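Local coordinates for pyoverdine synthetase F (Pseudomonas aeruginosa PAO1, PDB 6CUL), which has a Rossmann-like alpha/beta fold built round a mixed seven-stranded sheet, its precise role being left open here, at residues Val24-Glu29 against Ile248-Trp253; Tyr8-Arg13 against Met33-Glu38; Ser39-Leu44 against Ala90-Gln95. All coordinates share one frame; numbering follows the deposited sequence.

Interaction 1: Val24-Glu29 against Ile248-Trp253; sequences VPYKGE and ILELRW
The strand carrying Val-24 and Tyr-26 passes the N-terminal turns of the helix carrying Leu-249, Glu-250 and Trp-253 almost perpendicularly, at 92°, with the axes 8.1 Å apart at closest approach. Just past Tyr-26 the chain reverses through a type I' turn, Tyr-26 to Glu-29, which joins the two strands of a tight hairpin. Tyr-26 and Glu-29 are tied by bonds in both directions, with Tyr-26 N to Glu-29 O at 2.9 Å.

At one end Val-24 CG1 meets Leu-249 CD2 at 4.2 Å; the Val-24 side chain is about 9 Å from the bound FGD. Tyr-26 does most of the work: with CG anti to its backbone N (chi1 175°), the ring reaches out to the helix, and its CD1 lies 3.3 Å from Glu-250 CG. One face of this ring is covered by Trp-253, whose CE3 stands 4.2 Å from Tyr-26 CE1; the two ring planes are inclined at 40°. The indole NE1 is bonded to Tyr-32 O on the second hairpin strand.

Glu-250 bends so that OE2 accepts a weak bond from Lys-27 N at 3.5 Å, while OE1 takes the backbone N of Thr-247, just ahead of the helix. The helix N terminus probably stabilises this carboxylate's negative charge. The hairpin is held to the helix mainly by apolar and aromatic contacts, with one weak polar link at its turn.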
loop_
_atom_site.group_PDB
_atom_site.type_symbol
_atom_site.label_atom_id
_atom_site.label_comp_id
_atom_site.label_asym_id
_atom_site.label_seq_id
_atom_site.Cartn_x
_atom_site.Cartn_y
_atom_site.Cartn_z
ATOM N N VAL A 24 -16.978 -3.951 -5.858
ATOM C CA VAL A 24 -16.806 -3.410 -7.161
ATOM C C VAL A 24 -17.326 -4.359 -8.192
ATOM O O VAL A 24 -17.285 -5.529 -7.996
ATOM C CB VAL A 24 -15.357 -3.073 -7.486
ATOM C CG1 VAL A 24 -14.843 -1.958 -6.618
ATOM C CG2 VAL A 24 -14.507 -4.316 -7.431
ATOM N N PRO A 25 -17.914 -3.847 -9.240
ATOM C CA PRO A 25 -18.361 -4.715 -10.299
ATOM C C PRO A 25 -17.129 -5.351 -10.996
ATOM O O PRO A 25 -16.213 -4.694 -11.343
ATOM C CB PRO A 25 -19.103 -3.764 -11.206
ATOM C CG PRO A 25 -18.699 -2.410 -10.810
ATOM C CD PRO A 25 -18.468 -2.509 -9.367
ATOM N N TYR A 26 -17.184 -6.658 -11.180
ATOM C CA TYR A 26 -16.125 -7.481 -11.718
ATOM C C TYR A 26 -16.756 -8.585 -12.526
ATOM O O TYR A 26 -17.820 -9.007 -12.179
ATOM C CB TYR A 26 -15.389 -8.095 -10.518
ATOM C CG TYR A 26 -14.342 -9.075 -10.858
ATOM C CD1 TYR A 26 -13.062 -8.673 -11.140
ATOM C CD2 TYR A 26 -14.622 -10.392 -10.921
ATOM C CE1 TYR A 26 -12.114 -9.561 -11.497
ATOM C CE2 TYR A 26 -13.680 -11.274 -11.275
ATOM C CZ TYR A 26 -12.436 -10.845 -11.564
ATOM O OH TYR A 26 -11.523 -11.738 -11.874
ATOM N N LYS A 27 -16.224 -8.893 -13.711
ATOM C CA LYS A 27 -16.715 -10.018 -14.494
ATOM C C LYS A 27 -18.235 -10.033 -14.733
ATOM O O LYS A 27 -18.851 -11.107 -14.760
ATOM C CB LYS A 27 -16.478 -11.239 -13.672
ATOM C CG LYS A 27 -15.372 -12.109 -14.075
ATOM C CD LYS A 27 -15.319 -13.248 -13.070
ATOM C CE LYS A 27 -16.082 -14.464 -13.503
ATOM N NZ LYS A 27 -16.066 -15.384 -12.359
ATOM N N GLY A 28 -18.867 -8.906 -14.917
ATOM C CA GLY A 28 -20.290 -8.900 -15.030
ATOM C C GLY A 28 -21.054 -8.922 -13.710
ATOM O O GLY A 28 -22.236 -8.818 -13.722
ATOM N N GLU A 29 -20.420 -9.110 -12.570
ATOM C CA GLU A 29 -21.116 -8.980 -11.295
ATOM C C GLU A 29 -20.360 -8.208 -10.267
ATOM O O GLU A 29 -20.001 -7.186 -10.605
ATOM C CB GLU A 29 -21.763 -10.229 -10.781
ATOM C CG GLU A 29 -23.249 -9.954 -10.690
ATOM C CD GLU A 29 -23.546 -8.527 -10.275
ATOM O OE1 GLU A 29 -23.523 -8.237 -9.090
ATOM O OE2 GLU A 29 -23.821 -7.691 -11.124
ATOM N N ILE A 248 -9.750 -1.666 -15.143
ATOM C CA ILE A 248 -8.854 -1.340 -14.065
ATOM C C ILE A 248 -9.324 -1.896 -12.726
ATOM O O ILE A 248 -8.536 -2.444 -12.023
ATOM C CB ILE A 248 -8.472 0.146 -14.057
ATOM C CG1 ILE A 248 -7.194 0.352 -13.288
ATOM C CG2 ILE A 248 -9.604 1.019 -13.559
ATOM C CD1 ILE A 248 -6.020 -0.152 -14.023
ATOM N N LEU A 249 -10.607 -1.831 -12.439
ATOM C CA LEU A 249 -11.119 -2.423 -11.221
ATOM C C LEU A 249 -10.861 -3.903 -11.184
ATOM O O LEU A 249 -10.685 -4.393 -10.153
ATOM C CB LEU A 249 -12.592 -2.163 -11.054
ATOM C CG LEU A 249 -12.858 -0.736 -10.755
ATOM C CD1 LEU A 249 -14.313 -0.456 -10.781
ATOM C CD2 LEU A 249 -12.242 -0.359 -9.467
ATOM N N GLU A 250 -10.993 -4.607 -12.302
ATOM C CA GLU A 250 -10.669 -6.018 -12.397
ATOM C C GLU A 250 -9.180 -6.329 -12.227
ATOM O O GLU A 250 -8.836 -7.251 -11.616
ATOM C CB GLU A 250 -11.158 -6.606 -13.691
ATOM C CG GLU A 250 -12.638 -6.769 -13.802
ATOM C CD GLU A 250 -13.172 -6.392 -15.141
ATOM O OE1 GLU A 250 -12.422 -5.941 -15.929
ATOM O OE2 GLU A 250 -14.334 -6.527 -15.369
ATOM N N LEU A 251 -8.317 -5.566 -12.833
ATOM C CA LEU A 251 -6.898 -5.779 -12.674
ATOM C C LEU A 251 -6.394 -5.576 -11.238
ATOM O O LEU A 251 -5.679 -6.372 -10.769
ATOM C CB LEU A 251 -6.101 -4.931 -13.649
ATOM C CG LEU A 251 -4.604 -5.164 -13.713
ATOM C CD1 LEU A 251 -4.262 -6.617 -13.598
ATOM C CD2 LEU A 251 -4.056 -4.644 -14.993
ATOM N N ARG A 252 -6.851 -4.543 -10.566
ATOM C CA ARG A 252 -6.466 -4.294 -9.207
ATOM C C ARG A 252 -6.865 -5.410 -8.306
ATOM O O ARG A 252 -6.088 -5.833 -7.573
ATOM C CB ARG A 252 -7.123 -3.022 -8.658
ATOM C CG ARG A 252 -6.556 -1.715 -9.149
ATOM C CD ARG A 252 -6.893 -0.477 -8.303
ATOM N NE ARG A 252 -8.148 -0.444 -7.661
ATOM C CZ ARG A 252 -9.042 0.478 -7.854
ATOM N NH1 ARG A 252 -8.836 1.457 -8.648
ATOM N NH2 ARG A 252 -10.143 0.407 -7.201
ATOM N N TRP A 253 -8.101 -5.841 -8.400
ATOM C CA TRP A 253 -8.583 -6.926 -7.611
ATOM C C TRP A 253 -7.776 -8.184 -7.945
ATOM O O TRP A 253 -7.214 -8.707 -7.109
ATOM C CB TRP A 253 -10.090 -7.120 -7.890
ATOM C CG TRP A 253 -10.846 -7.953 -6.922
ATOM C CD1 TRP A 253 -11.543 -7.537 -5.866
ATOM C CD2 TRP A 253 -10.959 -9.355 -6.935
ATOM N NE1 TRP A 253 -12.068 -8.560 -5.226
ATOM C CE2 TRP A 253 -11.730 -9.705 -5.864
ATOM C CE3 TRP A 253 -10.473 -10.357 -7.764
ATOM C CZ2 TRP A 253 -12.020 -11.020 -5.583
ATOM C CZ3 TRP A 253 -10.741 -11.611 -7.484
ATOM C CH2 TRP A 253 -11.513 -11.956 -6.406
#

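Interaction 2: Tyr8-Arg13 against Met33-Glu38; sequences YIWSLR and MKSVLE
Ser-35 brings its CB to the edge of the Trp-10 indole, 4.2 Å from CZ3 and near the ring plane. Its hydroxyl is engaged at home: Ser-35 OG accepts from Glu-38 N at 3.0 Å, with an N-H...O angle of 161°, and so N-caps the helix that starts one residue later.

Val-36, the first residue of that helix, comes to Tyr-8 at the phenol end, with CG1 3.3 Å from Tyr-8 OH and near the ring plane; the two side chains cross at roughly a right angle. The same valine also packs on Leu-260, Phe-261 and Leu-264 of helix 248-271. Tyr-8 lies on strand 6-9 of the central sheet, parallel to strand 55-60, and helix 36-46 is part of the long connection between them, consistent with a beta-alpha-beta crossover with insertions.

Leu-37 makes the broadest contact of this segment. Its CG stands anti to the backbone N (chi1 -172°), and CD1 is carried over the centre of the Tyr-8 ring, 3.5 Å from the centroid and 8° off the normal, a CH-pi contact. Leu-37 N is 3.2 Å from Tyr-8 OH, but the angle is too poor for a hydrogen bond; this buried hydroxyl is bonded to Asp-146 OD2 instead. The other methyl, Leu-37 CD2, turns to the indole and meets Trp-10 CZ2 at 4.3 Å, while Leu-37 also touches Val-58 on strand 55-60.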
loop_
_atom_site.group_PDB
_atom_site.type_symbol
_atom_site.label_atom_id
_atom_site.label_comp_id
_atom_site.label_asym_id
_atom_site.label_seq_id
_atom_site.Cartn_x
_atom_site.Cartn_y
_atom_site.Cartn_z
ATOM N N TYR A 8 2.180 -1.053 10.543
ATOM C CA TYR A 8 1.653 -0.860 9.228
ATOM C C TYR A 8 1.358 0.626 8.894
ATOM O O TYR A 8 0.946 1.359 9.718
ATOM C CB TYR A 8 0.415 -1.760 9.132
ATOM C CG TYR A 8 -0.227 -1.949 7.795
ATOM C CD1 TYR A 8 -0.958 -0.965 7.224
ATOM C CD2 TYR A 8 -0.142 -3.131 7.150
ATOM C CE1 TYR A 8 -1.560 -1.133 6.034
ATOM C CE2 TYR A 8 -0.747 -3.316 5.959
ATOM C CZ TYR A 8 -1.466 -2.304 5.392
ATOM O OH TYR A 8 -2.094 -2.484 4.214
ATOM N N ILE A 9 1.672 1.042 7.695
ATOM C CA ILE A 9 1.440 2.414 7.274
ATOM C C ILE A 9 0.730 2.582 5.930
ATOM O O ILE A 9 1.148 2.020 4.979
ATOM C CB ILE A 9 2.757 3.242 7.191
ATOM C CG1 ILE A 9 3.624 3.053 8.409
ATOM C CG2 ILE A 9 2.458 4.703 7.003
ATOM C CD1 ILE A 9 4.933 3.753 8.334
ATOM N N TRP A 10 -0.319 3.363 5.883
ATOM C CA TRP A 10 -0.978 3.651 4.661
ATOM C C TRP A 10 -1.727 5.016 4.626
ATOM O O TRP A 10 -2.261 5.457 5.579
ATOM C CB TRP A 10 -1.892 2.522 4.334
ATOM C CG TRP A 10 -3.022 2.406 5.229
ATOM C CD1 TRP A 10 -3.156 2.943 6.437
ATOM C CD2 TRP A 10 -4.198 1.663 4.995
ATOM N NE1 TRP A 10 -4.318 2.604 6.972
ATOM C CE2 TRP A 10 -4.987 1.804 6.104
ATOM C CE3 TRP A 10 -4.633 0.841 3.967
ATOM C CZ2 TRP A 10 -6.167 1.229 6.192
ATOM C CZ3 TRP A 10 -5.793 0.271 4.079
ATOM C CH2 TRP A 10 -6.549 0.458 5.165
ATOM N N SER A 11 -1.766 5.642 3.503
ATOM C CA SER A 11 -2.460 6.857 3.406
ATOM C C SER A 11 -3.891 6.472 3.189
ATOM O O SER A 11 -4.161 5.965 2.172
ATOM C CB SER A 11 -2.013 7.593 2.158
ATOM O OG SER A 11 -0.765 8.157 2.256
ATOM N N LEU A 12 -4.809 6.821 4.064
ATOM C CA LEU A 12 -6.193 6.483 3.887
ATOM C C LEU A 12 -6.778 6.950 2.552
ATOM O O LEU A 12 -7.572 6.284 2.004
ATOM C CB LEU A 12 -7.020 7.093 4.990
ATOM C CG LEU A 12 -6.858 6.557 6.387
ATOM C CD1 LEU A 12 -7.748 7.258 7.341
ATOM C CD2 LEU A 12 -7.108 5.079 6.476
ATOM N N ARG A 13 -6.340 8.080 2.051
ATOM C CA ARG A 13 -6.804 8.593 0.812
ATOM C C ARG A 13 -6.525 7.645 -0.355
ATOM O O ARG A 13 -7.282 7.602 -1.235
ATOM C CB ARG A 13 -6.274 9.999 0.588
ATOM C CG ARG A 13 -4.784 10.227 0.651
ATOM C CD ARG A 13 -4.463 11.659 1.002
ATOM N NE ARG A 13 -3.079 11.973 1.064
ATOM C CZ ARG A 13 -2.257 11.562 1.982
ATOM N NH1 ARG A 13 -2.654 10.826 2.955
ATOM N NH2 ARG A 13 -1.036 11.896 1.912
HETATM N N MSE A 33 -13.753 -5.361 -2.672
HETATM C CA MSE A 33 -12.381 -4.881 -2.792
HETATM C C MSE A 33 -11.754 -4.847 -1.451
HETATM O O MSE A 33 -11.805 -3.856 -0.782
HETATM C CB MSE A 33 -12.334 -3.489 -3.382
HETATM C CG MSE A 33 -10.985 -2.923 -3.752
HETATM SE SE MSE A 33 -9.896 -3.963 -4.941
HETATM C CE MSE A 33 -10.448 -3.246 -6.597
ATOM N N LYS A 34 -11.211 -5.968 -1.038
ATOM C CA LYS A 34 -10.624 -6.126 0.250
ATOM C C LYS A 34 -9.342 -5.366 0.293
ATOM O O LYS A 34 -8.676 -5.309 -0.674
ATOM C CB LYS A 34 -10.362 -7.598 0.492
ATOM C CG LYS A 34 -9.908 -7.994 1.862
ATOM C CD LYS A 34 -9.373 -9.382 1.848
ATOM C CE LYS A 34 -10.443 -10.444 1.986
ATOM N NZ LYS A 34 -9.989 -11.841 2.066
ATOM N N SER A 35 -9.049 -4.759 1.414
ATOM C CA SER A 35 -7.832 -4.068 1.591
ATOM C C SER A 35 -6.655 -4.953 1.865
ATOM O O SER A 35 -6.777 -6.082 2.159
ATOM C CB SER A 35 -7.947 -3.057 2.677
ATOM O OG SER A 35 -7.944 -3.617 3.905
ATOM N N VAL A 36 -5.493 -4.392 1.684
ATOM C CA VAL A 36 -4.268 -5.063 1.998
ATOM C C VAL A 36 -4.188 -5.384 3.477
ATOM O O VAL A 36 -3.717 -6.402 3.806
ATOM C CB VAL A 36 -3.078 -4.261 1.590
ATOM C CG1 VAL A 36 -1.822 -4.931 2.017
ATOM C CG2 VAL A 36 -3.072 -4.086 0.117
ATOM N N LEU A 37 -4.605 -4.482 4.342
ATOM C CA LEU A 37 -4.639 -4.719 5.749
ATOM C C LEU A 37 -5.629 -5.801 6.135
ATOM O O LEU A 37 -5.350 -6.594 6.933
ATOM C CB LEU A 37 -4.921 -3.429 6.487
ATOM C CG LEU A 37 -4.823 -3.422 8.000
ATOM C CD1 LEU A 37 -3.409 -3.618 8.410
ATOM C CD2 LEU A 37 -5.385 -2.180 8.651
ATOM N N GLU A 38 -6.780 -5.825 5.524
ATOM C CA GLU A 38 -7.743 -6.865 5.824
ATOM C C GLU A 38 -7.195 -8.233 5.476
ATOM O O GLU A 38 -7.419 -9.137 6.192
ATOM C CB GLU A 38 -9.074 -6.649 5.152
ATOM C CG GLU A 38 -10.125 -7.541 5.719
ATOM C CD GLU A 38 -11.496 -7.152 5.347
ATOM O OE1 GLU A 38 -11.644 -6.334 4.508
ATOM O OE2 GLU A 38 -12.441 -7.653 5.899
#

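Interaction 3: Ser39-Leu44 against Ala90-Gln95; sequences SLVEAL and ADLQVQ
Helix 36-46, part of the connection between strands 6-9 and 55-60 of the central sheet, presents Val-41 and Leu-44 to the irregular segment 90-95, part of the long loop leading to strand 103-105. The two backbones come nearest at Val-41 and Val-94, whose CA atoms are 5.4 Å apart.

Val-41 sits at the middle of the contact. Its CG1, set anti to the backbone N (chi1 166°), fits in among three successive loop residues. Val-41 CG1 lies 4.0 Å from Leu-92 CG and 3.9 Å from Val-94 CB. The closest approach is to a carbonyl, with Val-41 CG1 3.4 Å from Gln-93 O. The second methyl, Val-41 CG2, also rests on Val-94, at 4.0 Å from Val-94 CB, so that the loop valine is touched by both branches; the two valines cross at about a right angle. One turn on, Leu-44 lies beside Val-94 and points the same way, with Leu-44 CD1 4.2 Å from Val-94 CG2.

No hydrogen bond joins these segments directly. The polar tie comes from the next helix residue, Asn-45, whose side-chain ND2 donates to Gln-93 O and whose OD1 accepts from Gln-95 N, thereby holding the loop backbone at two points. Ser-39 and Ala-43 of the same helix pack on helix 248-271. A helix that flanks the central sheet and takes an irregular loop against one of its sides is in keeping with a Rossmann-like alpha/beta fold.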
loop_
_atom_site.group_PDB
_atom_site.type_symbol
_atom_site.label_atom_id
_atom_site.label_comp_id
_atom_site.label_asym_id
_atom_site.label_seq_id
_atom_site.Cartn_x
_atom_site.Cartn_y
_atom_site.Cartn_z
ATOM N N SER A 39 -6.496 -8.337 4.376
ATOM C CA SER A 39 -5.915 -9.562 4.056
ATOM C C SER A 39 -4.866 -9.972 5.081
ATOM O O SER A 39 -4.819 -11.090 5.377
ATOM C CB SER A 39 -5.364 -9.592 2.642
ATOM O OG SER A 39 -5.434 -10.870 2.202
ATOM N N LEU A 40 -4.034 -9.061 5.530
ATOM C CA LEU A 40 -3.023 -9.267 6.552
ATOM C C LEU A 40 -3.607 -9.611 7.899
ATOM O O LEU A 40 -3.079 -10.379 8.582
ATOM C CB LEU A 40 -2.095 -8.083 6.639
ATOM C CG LEU A 40 -0.852 -8.117 7.438
ATOM C CD1 LEU A 40 0.011 -9.211 6.940
ATOM C CD2 LEU A 40 -0.118 -6.823 7.336
ATOM N N VAL A 41 -4.691 -8.989 8.241
ATOM C CA VAL A 41 -5.403 -9.329 9.456
ATOM C C VAL A 41 -5.901 -10.774 9.374
ATOM O O VAL A 41 -5.682 -11.505 10.249
ATOM C CB VAL A 41 -6.513 -8.327 9.759
ATOM C CG1 VAL A 41 -7.450 -8.844 10.808
ATOM C CG2 VAL A 41 -5.917 -7.022 10.170
ATOM N N GLU A 42 -6.498 -11.165 8.284
ATOM C CA GLU A 42 -6.882 -12.523 8.098
ATOM C C GLU A 42 -5.692 -13.495 8.127
ATOM O O GLU A 42 -5.826 -14.547 8.627
ATOM C CB GLU A 42 -7.592 -12.661 6.801
ATOM C CG GLU A 42 -8.846 -11.867 6.754
ATOM C CD GLU A 42 -9.485 -11.823 5.416
ATOM O OE1 GLU A 42 -10.612 -11.454 5.380
ATOM O OE2 GLU A 42 -8.866 -12.169 4.462
ATOM N N ALA A 43 -4.570 -13.099 7.554
ATOM C CA ALA A 43 -3.387 -13.877 7.579
ATOM C C ALA A 43 -2.863 -14.045 8.964
ATOM O O ALA A 43 -2.583 -15.123 9.346
ATOM C CB ALA A 43 -2.320 -13.242 6.731
ATOM N N LEU A 44 -2.743 -12.984 9.717
ATOM C CA LEU A 44 -2.324 -13.098 11.073
ATOM C C LEU A 44 -3.332 -13.932 11.874
ATOM O O LEU A 44 -2.940 -14.580 12.774
ATOM C CB LEU A 44 -2.075 -11.754 11.728
ATOM C CG LEU A 44 -0.996 -10.814 11.255
ATOM C CD1 LEU A 44 -0.965 -9.529 11.995
ATOM C CD2 LEU A 44 0.393 -11.389 11.114
ATOM N N ALA A 90 -15.836 -2.087 10.320
ATOM C CA ALA A 90 -15.499 -1.374 11.542
ATOM C C ALA A 90 -15.372 -2.287 12.745
ATOM O O ALA A 90 -14.667 -1.958 13.669
ATOM C CB ALA A 90 -16.517 -0.327 11.821
ATOM N N ASP A 91 -15.992 -3.436 12.673
ATOM C CA ASP A 91 -15.862 -4.386 13.721
ATOM C C ASP A 91 -14.654 -5.369 13.577
ATOM O O ASP A 91 -14.531 -6.209 14.402
ATOM C CB ASP A 91 -17.184 -5.096 13.869
ATOM C CG ASP A 91 -17.580 -5.807 12.656
ATOM O OD1 ASP A 91 -16.663 -6.229 12.000
ATOM O OD2 ASP A 91 -18.762 -5.971 12.347
ATOM N N LEU A 92 -13.736 -5.186 12.646
ATOM C CA LEU A 92 -12.720 -6.179 12.457
ATOM C C LEU A 92 -11.841 -6.400 13.663
ATOM O O LEU A 92 -11.493 -5.466 14.319
ATOM C CB LEU A 92 -11.880 -5.836 11.228
ATOM C CG LEU A 92 -10.947 -6.880 10.635
ATOM C CD1 LEU A 92 -11.655 -8.208 10.554
ATOM C CD2 LEU A 92 -10.438 -6.463 9.286
ATOM N N GLN A 93 -11.420 -7.637 13.875
ATOM C CA GLN A 93 -10.534 -7.986 14.986
ATOM C C GLN A 93 -9.192 -8.527 14.508
ATOM O O GLN A 93 -9.164 -9.357 13.662
ATOM C CB GLN A 93 -11.145 -9.075 15.837
ATOM C CG GLN A 93 -12.658 -9.122 15.862
ATOM C CD GLN A 93 -13.262 -9.630 14.575
ATOM O OE1 GLN A 93 -12.663 -9.535 13.509
ATOM N NE2 GLN A 93 -14.462 -10.147 14.668
ATOM N N VAL A 94 -8.081 -8.046 15.023
ATOM C CA VAL A 94 -6.823 -8.640 14.632
ATOM C C VAL A 94 -6.208 -9.220 15.869
ATOM O O VAL A 94 -5.923 -8.456 16.756
ATOM C CB VAL A 94 -5.799 -7.642 14.074
ATOM C CG1 VAL A 94 -5.656 -6.442 14.971
ATOM C CG2 VAL A 94 -4.456 -8.306 13.892
ATOM N N GLN A 95 -5.989 -10.530 15.920
ATOM C CA GLN A 95 -5.357 -11.178 17.042
ATOM C C GLN A 95 -5.993 -10.786 18.335
ATOM O O GLN A 95 -5.318 -10.309 19.199
ATOM C CB GLN A 95 -3.865 -10.897 17.092
ATOM C CG GLN A 95 -3.136 -11.827 18.057
ATOM C CD GLN A 95 -2.912 -11.263 19.451
ATOM O OE1 GLN A 95 -3.256 -10.133 19.740
ATOM N NE2 GLN A 95 -2.373 -12.093 20.324
#

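From the N terminus, strand 6-9 supplies the start of 8-13, and interaction 2 closes the first loop when the chain reaches 33-38, with helix 12-17 and the hairpin 23-32 in between. The hairpin segment 24-29 thus starts inside that loop but finds its partner only at 248-253, so interactions 1 and 2 cross; selenomethionine Met-33 CE touches Leu-249, Arg-252 and Val-24 where they meet. Interaction 3 opens next, at 39-44, and closes at 90-95: it follows interaction 2 in series on helix 36-46 and is nested within interaction 1. The Lys-34 to Glu-42 salt bridge joins interactions 2 and 3. Together they link hairpin, central sheet, crossover helix, long loop and C-terminal helix.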